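Local coordinates for protein putative transcriptional regulator, IclR family (Arthrobacter aurescens, PDB 3OBF) that probably regulates transcription as a DNA-binding factor of the IclR family, the present chain being its C-terminal, GAF-like effector-domain part, at residues V12-E15 / L16-T20; A69-N72 / E73-R77; F146-S149 / Q150-N154. All blocks are in the same frame, centred on the assembly; numbering follows the deposited sequence.

Contact 1 of 3, residues V12-E15 / L16-T20; sequences VLRE and LTERT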
ATOM      1  N   VAL A  12      -2.538 -11.689  10.928  1.00 27.13           N
ATOM      2  CA  VAL A  12      -2.972 -11.713   9.546  1.00 26.80           C
ATOM      3  C   VAL A  12      -1.724 -11.502   8.640  1.00 26.07           C
ATOM      4  O   VAL A  12      -1.585 -12.145   7.607  1.00 25.69           O
ATOM      5  CB  VAL A  12      -4.083 -10.658   9.278  1.00 27.01           C
ATOM      6  CG1 VAL A  12      -4.374 -10.526   7.790  1.00 28.15           C
ATOM      7  CG2 VAL A  12      -5.381 -10.998  10.028  1.00 26.82           C
ATOM      8  N   LEU A  13      -0.806 -10.646   9.054  1.00 24.99           N
ATOM      9  CA  LEU A  13       0.446 -10.451   8.256  1.00 25.48           C
ATOM     10  C   LEU A  13       1.295 -11.708   8.302  1.00 26.41           C
ATOM     11  O   LEU A  13       1.880 -12.078   7.300  1.00 26.32           O
ATOM     12  CB  LEU A  13       1.293  -9.271   8.754  1.00 23.81           C
ATOM     13  CG  LEU A  13       0.732  -7.852   8.784  1.00 25.83           C
ATOM     14  CD1 LEU A  13       1.714  -6.934   9.533  1.00 24.12           C
ATOM     15  CD2 LEU A  13       0.416  -7.299   7.360  1.00 26.09           C
ATOM     16  N   ARG A  14       1.347 -12.365   9.463  1.00 28.37           N
ATOM     17  CA  ARG A  14       2.171 -13.578   9.607  1.00 31.13           C
ATOM     18  C   ARG A  14       1.641 -14.664   8.644  1.00 31.61           C
ATOM     19  O   ARG A  14       2.403 -15.263   7.904  1.00 31.74           O
ATOM     20  CB  ARG A  14       2.221 -14.070  11.074  1.00 32.15           C
ATOM     21  CG  ARG A  14       3.128 -15.318  11.287  1.00 37.46           C
ATOM     22  CD  ARG A  14       2.913 -15.980  12.665  1.00 47.65           C
ATOM     23  NE  ARG A  14       1.585 -15.656  13.221  1.00 53.88           N
ATOM     24  CZ  ARG A  14       1.194 -15.917  14.466  1.00 56.98           C
ATOM     25  NH1 ARG A  14       2.012 -16.529  15.320  1.00 59.83           N
ATOM     26  NH2 ARG A  14      -0.024 -15.573  14.856  1.00 57.98           N
ATOM     27  N   GLU A  15       0.324 -14.852   8.645  1.00 32.05           N
ATOM     28  CA  GLU A  15      -0.362 -15.769   7.762  1.00 33.03           C
ATOM     29  C   GLU A  15      -0.114 -15.401   6.288  1.00 32.04           C
ATOM     30  O   GLU A  15       0.062 -16.280   5.437  1.00 32.01           O
ATOM     31  CB  GLU A  15      -1.860 -15.749   8.123  1.00 34.89           C
ATOM     32  CG  GLU A  15      -2.861 -16.650   7.310  1.00 40.27           C
ATOM     33  CD  GLU A  15      -4.369 -16.324   7.656  1.00 46.81           C
ATOM     34  OE1 GLU A  15      -4.746 -15.105   7.776  1.00 48.30           O
ATOM     35  OE2 GLU A  15      -5.185 -17.283   7.806  1.00 49.46           O
ATOM     36  N   LEU A  16      -0.118 -14.106   5.976  1.00 30.08           N
ATOM     37  CA  LEU A  16       0.031 -13.687   4.606  1.00 29.05           C
ATOM     38  C   LEU A  16       1.436 -13.990   4.046  1.00 30.18           C
ATOM     39  O   LEU A  16       1.591 -14.388   2.877  1.00 29.59           O
ATOM     40  CB  LEU A  16      -0.286 -12.202   4.481  1.00 28.39           C
ATOM     41  CG  LEU A  16      -0.155 -11.534   3.103  1.00 26.07           C
ATOM     42  CD1 LEU A  16      -1.145 -12.186   2.134  1.00 23.33           C
ATOM     43  CD2 LEU A  16      -0.359  -9.946   3.183  1.00 21.54           C
ATOM     44  N   THR A  17       2.456 -13.769   4.877  1.00 30.97           N
ATOM     45  CA  THR A  17       3.824 -14.070   4.517  1.00 32.73           C
ATOM     46  C   THR A  17       4.080 -15.584   4.381  1.00 34.41           C
ATOM     47  O   THR A  17       4.832 -16.005   3.504  1.00 34.41           O
ATOM     48  CB  THR A  17       4.810 -13.365   5.473  1.00 32.75           C
ATOM     49  OG1 THR A  17       4.828 -11.984   5.147  1.00 32.66           O
ATOM     50  CG2 THR A  17       6.249 -13.910   5.329  1.00 33.55           C
ATOM     51  N   GLU A  18       3.445 -16.410   5.203  1.00 36.60           N
ATOM     52  CA  GLU A  18       3.586 -17.854   4.984  1.00 39.19           C
ATOM     53  C   GLU A  18       2.918 -18.354   3.695  1.00 39.10           C
ATOM     54  O   GLU A  18       3.375 -19.337   3.126  1.00 39.26           O
ATOM     55  CB  GLU A  18       3.181 -18.714   6.200  1.00 41.15           C
ATOM     56  CG  GLU A  18       1.934 -18.240   6.936  1.00 46.23           C
ATOM     57  CD  GLU A  18       1.767 -18.815   8.357  1.00 53.81           C
ATOM     58  OE1 GLU A  18       2.789 -19.044   9.076  1.00 54.02           O
ATOM     59  OE2 GLU A  18       0.582 -19.016   8.760  1.00 57.87           O
ATOM     60  N   ARG A  19       1.877 -17.657   3.228  1.00 37.86           N
ATOM     61  CA  ARG A  19       1.165 -18.027   1.997  1.00 37.23           C
ATOM     62  C   ARG A  19       1.808 -17.432   0.700  1.00 35.40           C
ATOM     63  O   ARG A  19       1.647 -17.960  -0.403  1.00 35.75           O
ATOM     64  CB  ARG A  19      -0.294 -17.574   2.107  1.00 37.44           C
ATOM     65  CG  ARG A  19      -1.074 -18.174   3.296  1.00 41.42           C
ATOM     66  CD  ARG A  19      -0.899 -19.650   3.270  1.00 48.28           C
ATOM     67  NE  ARG A  19      -1.831 -20.390   4.113  1.00 55.54           N
ATOM     68  CZ  ARG A  19      -2.263 -21.620   3.837  1.00 58.64           C
ATOM     69  NH1 ARG A  19      -3.112 -22.233   4.664  1.00 62.05           N
ATOM     70  NH2 ARG A  19      -1.872 -22.234   2.724  1.00 58.12           N
ATOM     71  N   THR A  20       2.518 -16.330   0.822  1.00 33.10           N
ATOM     72  CA  THR A  20       3.063 -15.679  -0.362  1.00 31.72           C
ATOM     73  C   THR A  20       4.543 -15.920  -0.455  1.00 31.87           C
ATOM     74  O   THR A  20       5.124 -15.826  -1.528  1.00 31.52           O
ATOM     75  CB  THR A  20       2.852 -14.154  -0.323  1.00 31.18           C
ATOM     76  OG1 THR A  20       3.551 -13.630   0.808  1.00 29.92           O
ATOM     77  CG2 THR A  20       1.367 -13.810  -0.232  1.00 30.41           C
TER

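Contact 2 of 3, residues A69-N72 / E73-R77; sequences ASEN and EDRVR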
ATOM      1  N   ALA A  69      -5.806   7.840  -2.338  1.00 28.83           N
ATOM      2  CA  ALA A  69      -7.212   7.566  -2.667  1.00 31.02           C
ATOM      3  C   ALA A  69      -8.176   8.020  -1.568  1.00 32.47           C
ATOM      4  O   ALA A  69      -9.331   8.338  -1.842  1.00 33.56           O
ATOM      5  CB  ALA A  69      -7.426   6.081  -3.012  1.00 30.64           C
ATOM      6  N   SER A  70      -7.695   8.095  -0.329  1.00 32.81           N
ATOM      7  CA  SER A  70      -8.535   8.574   0.775  1.00 34.13           C
ATOM      8  C   SER A  70      -8.569  10.097   0.894  1.00 34.25           C
ATOM      9  O   SER A  70      -9.399  10.624   1.637  1.00 34.96           O
ATOM     10  CB  SER A  70      -8.081   7.995   2.122  1.00 34.56           C
ATOM     11  OG  SER A  70      -6.926   8.682   2.593  1.00 35.80           O
ATOM     12  N   GLU A  71      -7.679  10.797   0.185  1.00 33.68           N
ATOM     13  CA  GLU A  71      -7.638  12.260   0.223  1.00 33.98           C
ATOM     14  C   GLU A  71      -8.596  12.916  -0.790  1.00 34.65           C
ATOM     15  O   GLU A  71      -9.043  12.325  -1.770  1.00 34.48           O
ATOM     16  CB  GLU A  71      -6.208  12.790  -0.022  1.00 33.84           C
ATOM     17  CG  GLU A  71      -5.135  12.335   0.993  1.00 35.19           C
ATOM     18  CD  GLU A  71      -5.226  13.017   2.379  1.00 38.84           C
ATOM     19  OE1 GLU A  71      -6.064  13.931   2.576  1.00 40.78           O
ATOM     20  OE2 GLU A  71      -4.437  12.642   3.280  1.00 39.21           O
ATOM     21  N   ASN A  72      -8.901  14.165  -0.533  1.00 35.13           N
ATOM     22  CA  ASN A  72      -9.596  14.975  -1.483  1.00 37.11           C
ATOM     23  C   ASN A  72      -8.666  15.198  -2.718  1.00 37.01           C
ATOM     24  O   ASN A  72      -7.442  15.304  -2.566  1.00 35.31           O
ATOM     25  CB  ASN A  72      -9.945  16.278  -0.748  1.00 37.82           C
ATOM     26  CG  ASN A  72     -10.532  17.277  -1.622  1.00 40.34           C
ATOM     27  OD1 ASN A  72      -9.809  17.986  -2.320  1.00 46.15           O
ATOM     28  ND2 ASN A  72     -11.854  17.389  -1.601  1.00 41.57           N
ATOM     29  N   GLU A  73      -9.252  15.208  -3.924  1.00 38.12           N
ATOM     30  CA  GLU A  73      -8.508  15.419  -5.188  1.00 39.38           C
ATOM     31  C   GLU A  73      -7.560  16.596  -5.116  1.00 38.77           C
ATOM     32  O   GLU A  73      -6.398  16.494  -5.486  1.00 38.64           O
ATOM     33  CB  GLU A  73      -9.450  15.618  -6.383  1.00 40.55           C
ATOM     34  CG  GLU A  73      -9.714  14.322  -7.174  1.00 46.87           C
ATOM     35  CD  GLU A  73     -10.599  14.491  -8.422  1.00 54.04           C
ATOM     36  OE1 GLU A  73     -11.208  13.464  -8.834  1.00 57.69           O
ATOM     37  OE2 GLU A  73     -10.694  15.620  -8.982  1.00 57.23           O
ATOM     38  N   ASP A  74      -8.063  17.708  -4.603  1.00 38.55           N
ATOM     39  CA  ASP A  74      -7.287  18.944  -4.529  1.00 38.81           C
ATOM     40  C   ASP A  74      -6.109  18.825  -3.594  1.00 36.68           C
ATOM     41  O   ASP A  74      -5.072  19.387  -3.859  1.00 37.00           O
ATOM     42  CB  ASP A  74      -8.215  20.100  -4.144  1.00 40.22           C
ATOM     43  CG  ASP A  74      -9.558  20.022  -4.888  1.00 45.76           C
ATOM     44  OD1 ASP A  74      -9.664  20.620  -5.996  1.00 49.67           O
ATOM     45  OD2 ASP A  74     -10.477  19.288  -4.398  1.00 51.12           O
ATOM     46  N   ARG A  75      -6.272  18.078  -2.511  1.00 34.82           N
ATOM     47  CA  ARG A  75      -5.176  17.754  -1.619  1.00 33.21           C
ATOM     48  C   ARG A  75      -4.117  16.899  -2.347  1.00 31.77           C
ATOM     49  O   ARG A  75      -2.908  17.082  -2.162  1.00 30.35           O
ATOM     50  CB  ARG A  75      -5.703  17.041  -0.359  1.00 33.49           C
ATOM     51  CG  ARG A  75      -4.611  16.555   0.666  1.00 33.95           C
ATOM     52  CD  ARG A  75      -3.676  17.677   1.189  1.00 34.15           C
ATOM     53  NE  ARG A  75      -2.840  17.157   2.280  1.00 34.87           N
ATOM     54  CZ  ARG A  75      -1.711  17.716   2.721  1.00 35.04           C
ATOM     55  NH1 ARG A  75      -1.264  18.825   2.156  1.00 32.87           N
ATOM     56  NH2 ARG A  75      -1.007  17.147   3.717  1.00 35.85           N
ATOM     57  N   VAL A  76      -4.568  15.957  -3.162  1.00 30.65           N
ATOM     58  CA  VAL A  76      -3.629  15.165  -3.942  1.00 29.80           C
ATOM     59  C   VAL A  76      -2.859  16.101  -4.892  1.00 31.34           C
ATOM     60  O   VAL A  76      -1.612  16.055  -4.951  1.00 31.14           O
ATOM     61  CB  VAL A  76      -4.321  13.975  -4.643  1.00 29.36           C
ATOM     62  CG1 VAL A  76      -3.365  13.244  -5.574  1.00 27.84           C
ATOM     63  CG2 VAL A  76      -4.915  12.992  -3.608  1.00 27.58           C
ATOM     64  N   ARG A  77      -3.580  16.997  -5.557  1.00 32.56           N
ATOM     65  CA  ARG A  77      -2.950  17.986  -6.446  1.00 35.38           C
ATOM     66  C   ARG A  77      -1.888  18.832  -5.729  1.00 35.58           C
ATOM     67  O   ARG A  77      -0.769  19.020  -6.222  1.00 35.89           O
ATOM     68  CB  ARG A  77      -3.998  18.921  -7.075  1.00 36.53           C
ATOM     69  CG  ARG A  77      -4.862  18.260  -8.138  1.00 41.56           C
ATOM     70  CD  ARG A  77      -5.884  19.257  -8.832  1.00 48.74           C
ATOM     71  NE  ARG A  77      -6.886  18.464  -9.558  1.00 55.55           N
ATOM     72  CZ  ARG A  77      -8.188  18.381  -9.238  1.00 59.53           C
ATOM     73  NH1 ARG A  77      -8.700  19.095  -8.225  1.00 61.24           N
ATOM     74  NH2 ARG A  77      -9.002  17.597  -9.954  1.00 59.81           N
TER

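Contact 3 of 3, residues F146-S149 / Q150-N154; sequences FRVS and QDTLN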
ATOM      1  N   PHE A 146      12.637  -9.205  -9.943  1.00 51.67           N
ATOM      2  CA  PHE A 146      13.142 -10.365 -10.684  1.00 53.76           C
ATOM      3  C   PHE A 146      12.255 -11.625 -10.567  1.00 53.70           C
ATOM      4  O   PHE A 146      12.136 -12.385 -11.525  1.00 53.57           O
ATOM      5  CB  PHE A 146      14.622 -10.673 -10.366  1.00 54.82           C
ATOM      6  CG  PHE A 146      14.856 -11.224  -8.984  1.00 57.27           C
ATOM      7  CD1 PHE A 146      14.646 -12.583  -8.709  1.00 58.84           C
ATOM      8  CD2 PHE A 146      15.301 -10.394  -7.954  1.00 58.35           C
ATOM      9  CE1 PHE A 146      14.852 -13.102  -7.426  1.00 58.99           C
ATOM     10  CE2 PHE A 146      15.519 -10.910  -6.676  1.00 59.12           C
ATOM     11  CZ  PHE A 146      15.291 -12.264  -6.411  1.00 59.04           C
ATOM     12  N   ARG A 147      11.609 -11.833  -9.417  1.00 53.12           N
ATOM     13  CA  ARG A 147      10.883 -13.087  -9.227  1.00 52.59           C
ATOM     14  C   ARG A 147       9.385 -12.940  -9.366  1.00 52.00           C
ATOM     15  O   ARG A 147       8.643 -13.903  -9.199  1.00 52.37           O
ATOM     16  CB  ARG A 147      11.277 -13.796  -7.914  1.00 52.62           C
ATOM     17  CG  ARG A 147      11.199 -12.972  -6.629  1.00 51.07           C
ATOM     18  CD  ARG A 147      11.344 -13.900  -5.411  1.00 49.81           C
ATOM     19  NE  ARG A 147      11.002 -13.244  -4.141  1.00 47.17           N
ATOM     20  CZ  ARG A 147      11.836 -13.125  -3.108  1.00 46.12           C
ATOM     21  NH1 ARG A 147      13.072 -13.629  -3.190  1.00 43.97           N
ATOM     22  NH2 ARG A 147      11.438 -12.504  -1.991  1.00 44.48           N
ATOM     23  N   VAL A 148       8.948 -11.737  -9.693  1.00 51.55           N
ATOM     24  CA  VAL A 148       7.522 -11.435  -9.770  1.00 51.79           C
ATOM     25  C   VAL A 148       7.201 -10.934 -11.155  1.00 52.64           C
ATOM     26  O   VAL A 148       7.682  -9.884 -11.575  1.00 53.16           O
ATOM     27  CB  VAL A 148       7.051 -10.354  -8.728  1.00 51.17           C
ATOM     28  CG1 VAL A 148       5.561 -10.119  -8.853  1.00 50.92           C
ATOM     29  CG2 VAL A 148       7.374 -10.769  -7.299  1.00 50.32           C
ATOM     30  N   SER A 149       6.392 -11.710 -11.853  1.00 53.45           N
ATOM     31  CA  SER A 149       5.883 -11.353 -13.149  1.00 54.31           C
ATOM     32  C   SER A 149       4.541 -10.679 -12.921  1.00 54.67           C
ATOM     33  O   SER A 149       4.006 -10.679 -11.786  1.00 53.99           O
ATOM     34  CB  SER A 149       5.669 -12.633 -13.967  1.00 54.90           C
ATOM     35  OG  SER A 149       4.661 -13.422 -13.358  1.00 54.14           O
ATOM     36  N   GLN A 150       3.996 -10.107 -14.000  1.00 55.56           N
ATOM     37  CA  GLN A 150       2.689  -9.464 -13.937  1.00 56.03           C
ATOM     38  C   GLN A 150       1.622 -10.398 -13.356  1.00 55.06           C
ATOM     39  O   GLN A 150       0.771  -9.965 -12.586  1.00 55.67           O
ATOM     40  CB  GLN A 150       2.259  -8.903 -15.299  1.00 56.99           C
ATOM     41  CG  GLN A 150       1.070  -7.935 -15.193  1.00 60.47           C
ATOM     42  CD  GLN A 150       1.113  -6.806 -16.235  1.00 64.93           C
ATOM     43  OE1 GLN A 150       1.755  -6.923 -17.292  1.00 66.43           O
ATOM     44  NE2 GLN A 150       0.422  -5.701 -15.933  1.00 66.29           N
ATOM     45  N   ASP A 151       1.682 -11.671 -13.716  1.00 53.94           N
ATOM     46  CA  ASP A 151       0.735 -12.657 -13.216  1.00 52.81           C
ATOM     47  C   ASP A 151       0.845 -12.900 -11.706  1.00 50.70           C
ATOM     48  O   ASP A 151      -0.172 -12.950 -11.024  1.00 50.19           O
ATOM     49  CB  ASP A 151       0.926 -13.973 -13.982  1.00 53.41           C
ATOM     50  CG  ASP A 151       0.789 -13.788 -15.493  1.00 55.86           C
ATOM     51  OD1 ASP A 151       0.017 -12.886 -15.886  1.00 57.92           O
ATOM     52  OD2 ASP A 151       1.436 -14.533 -16.292  1.00 56.64           O
ATOM     53  N   THR A 152       2.082 -13.107 -11.226  1.00 48.86           N
ATOM     54  CA  THR A 152       2.409 -13.285  -9.807  1.00 46.32           C
ATOM     55  C   THR A 152       1.919 -12.042  -9.050  1.00 44.61           C
ATOM     56  O   THR A 152       1.289 -12.154  -7.998  1.00 43.05           O
ATOM     57  CB  THR A 152       3.949 -13.468  -9.582  1.00 46.44           C
ATOM     58  OG1 THR A 152       4.413 -14.652 -10.234  1.00 47.67           O
ATOM     59  CG2 THR A 152       4.306 -13.571  -8.090  1.00 45.28           C
ATOM     60  N   LEU A 153       2.206 -10.871  -9.628  1.00 43.37           N
ATOM     61  CA  LEU A 153       1.739  -9.569  -9.117  1.00 42.86           C
ATOM     62  C   LEU A 153       0.230  -9.507  -8.904  1.00 42.21           C
ATOM     63  O   LEU A 153      -0.224  -9.121  -7.826  1.00 41.04           O
ATOM     64  CB  LEU A 153       2.159  -8.440 -10.062  1.00 43.24           C
ATOM     65  CG  LEU A 153       1.902  -7.000  -9.616  1.00 43.60           C
ATOM     66  CD1 LEU A 153       2.935  -6.583  -8.592  1.00 42.82           C
ATOM     67  CD2 LEU A 153       1.927  -6.085 -10.855  1.00 45.74           C
ATOM     68  N   ASN A 154      -0.540  -9.888  -9.925  1.00 42.06           N
ATOM     69  CA  ASN A 154      -1.994  -9.955  -9.772  1.00 42.45           C
ATOM     70  C   ASN A 154      -2.442 -10.889  -8.657  1.00 40.82           C
ATOM     71  O   ASN A 154      -3.350 -10.577  -7.906  1.00 40.39           O
ATOM     72  CB  ASN A 154      -2.704 -10.260 -11.100  1.00 43.87           C
ATOM     73  CG  ASN A 154      -2.906  -9.001 -11.933  1.00 47.98           C
ATOM     74  OD1 ASN A 154      -1.991  -8.529 -12.617  1.00 52.48           O
ATOM     75  ND2 ASN A 154      -4.116  -8.437 -11.866  1.00 51.85           N
TER

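Contact 1 of 3, residues V12-E15 / L16-T20
The last two turns of helix 3-20, the opening helix of this GAF-like domain, are held by a ladder of i to i+4 backbone bonds in which Leu-16 N donates to Val-12 O and Thr-17 N to Leu-13 O. Arg-14 O and Glu-15 O continue it, accepting from Glu-18 N and Arg-19 N. The straightest runs from Thr-17 N to Leu-13 O, at 163°.

On the outer face Glu-18 folds back over the preceding turn. With chi1 at 41°, its CG sits between the backbone N and the carbonyl carbon, which brings Glu-18 CG within 3.1 Å of Glu-15 O, while OE2 comes 3.5 Å from Glu-15 CA. Arg-19 CG approaches the same carbonyl, 3.1 Å from Glu-15 O. The charged ends stay apart, Arg-14 NE lying 5.5 Å from Glu-18 OE1, so attraction between them is probably diffuse. Long charged chains suit this exposed side.

Near the C-terminal end, Leu-16 O takes two donors from opposite faces of its carbonyl plane, Thr-20 N and Thr-20 OG1, the hydroxyl at 2.9 Å. Thr-20 OG1 also bonds with Glu-22 N in the chain beyond. Thr-17 OG1 instead bonds to Ser-24 OG and Glu-22 O, tying the helix to strand 24-29 and the turn before it. The apolar residues face inward: Leu-13 and Leu-16 meet Val-139 of strand 135-144, and Val-12 and Leu-16 rest on helix 150-170.

Contact 2 of 3, residues A69-N72 / E73-R77
Asn-72 meets the first turn of helix 73-82 as its N-cap. Asn-72 CB lies 3.4 Å from Glu-73 N. CG stands anti to the backbone N (chi1 174°), a turn that carries the amide back over the start of the helix. At the tip, Asn-72 OD1 accepts from Asp-74 N at 2.9 Å; the donor is above the amide carbonyl plane, and the bond is bent to 132°. The 2.5 Å approach of Asn-72 OD1 to Asp-74 OD2 is doubtful as modelled and would be reasonable only if the acid carried a proton. Asn-72 ND2 points away from the helix N-H groups, its nearest partner across the contact being Asp-74 OD2 at 3.7 Å. A short polar side chain such as asparagine suits this place because it can reach an N-H that has no earlier turn to bond to. The main chain adds a bond from Val-76 N to Asn-72 O.

Beside the cap, Glu-71 and Arg-75 run alongside each other in the same direction, carboxylate and guanidinium planes 80° apart. Glu-71 OE1 touches Arg-75 CG at 3.6 Å, but is too far from NE for a salt bridge; Glu-71 OE2 bonds to Trp-29 NE1. Val-76 CG2 packs against Glu-71 CB. Arg-77 NH1 makes a salt bridge to Asp-74 OD1, at the guanidinium edge, and NH2 one to Glu-73 OE2.

Glu-73 also bridges to Lys-103, and with Val-76 it packs on Leu-99, seating this helix against helix 92-108.

Contact 3 of 3, residues F146-S149 / Q150-N154
Ser-149 OG accepts from Thr-152 N at 3.4 Å, a weak but nearly straight bond (175°), while Ser-149 O receives Leu-153 N at 2.8 Å. The hydroxyl is brought there by a chi1 of 65°, which places OG between the backbone N and the carbonyl carbon and turns it over the first helical turn. Thr-152 OG1 also lies 3.4 Å from Ser-149 OG.

Next to this polar pair is a small apolar one. Val-148 CG1 reaches Thr-152 CG2 at 3.8 Å, where the two branched side chains slant across each other, and Leu-153 CB at 4.0 Å. Ser-149 is thus the N-cap of helix 150-170, the long C-terminal helix of the fold: serine is short enough to bond an N-H of the first turn, and Val-148 and Leu-153 form a hydrophobic staple across the cap.

Farther out, Val-148 and Leu-153 both sit on Val-122 of strand 121-129, and Leu-153 extends to Val-112 and Phe-114 of strand 111-114, a buried seat that suits aliphatic residues. The approach from strand 135-144 is pinned by Arg-147, whose guanidinium makes a salt bridge to Glu-22 and a hydrogen bond to His-44 O.

In the fold
Contacts 2 and 3 are both helix starts, each capped by a short polar side chain, whereas contact 1 lies at the end of a helix and rests on backbone bonds. Contacts 1 and 3 are partly buried and belong to the two helices, 3-20 and 150-170, that pack together beside the antiparallel sheet; their centres are about 17 Å apart, and both turn aliphatic side chains onto its strands. Contact 2, across the chain's centre from both, is a surface contact about 31 Å from contact 1 between centres. There a salt-bridge network is added to the cap, and the apolar support comes from helix 92-108.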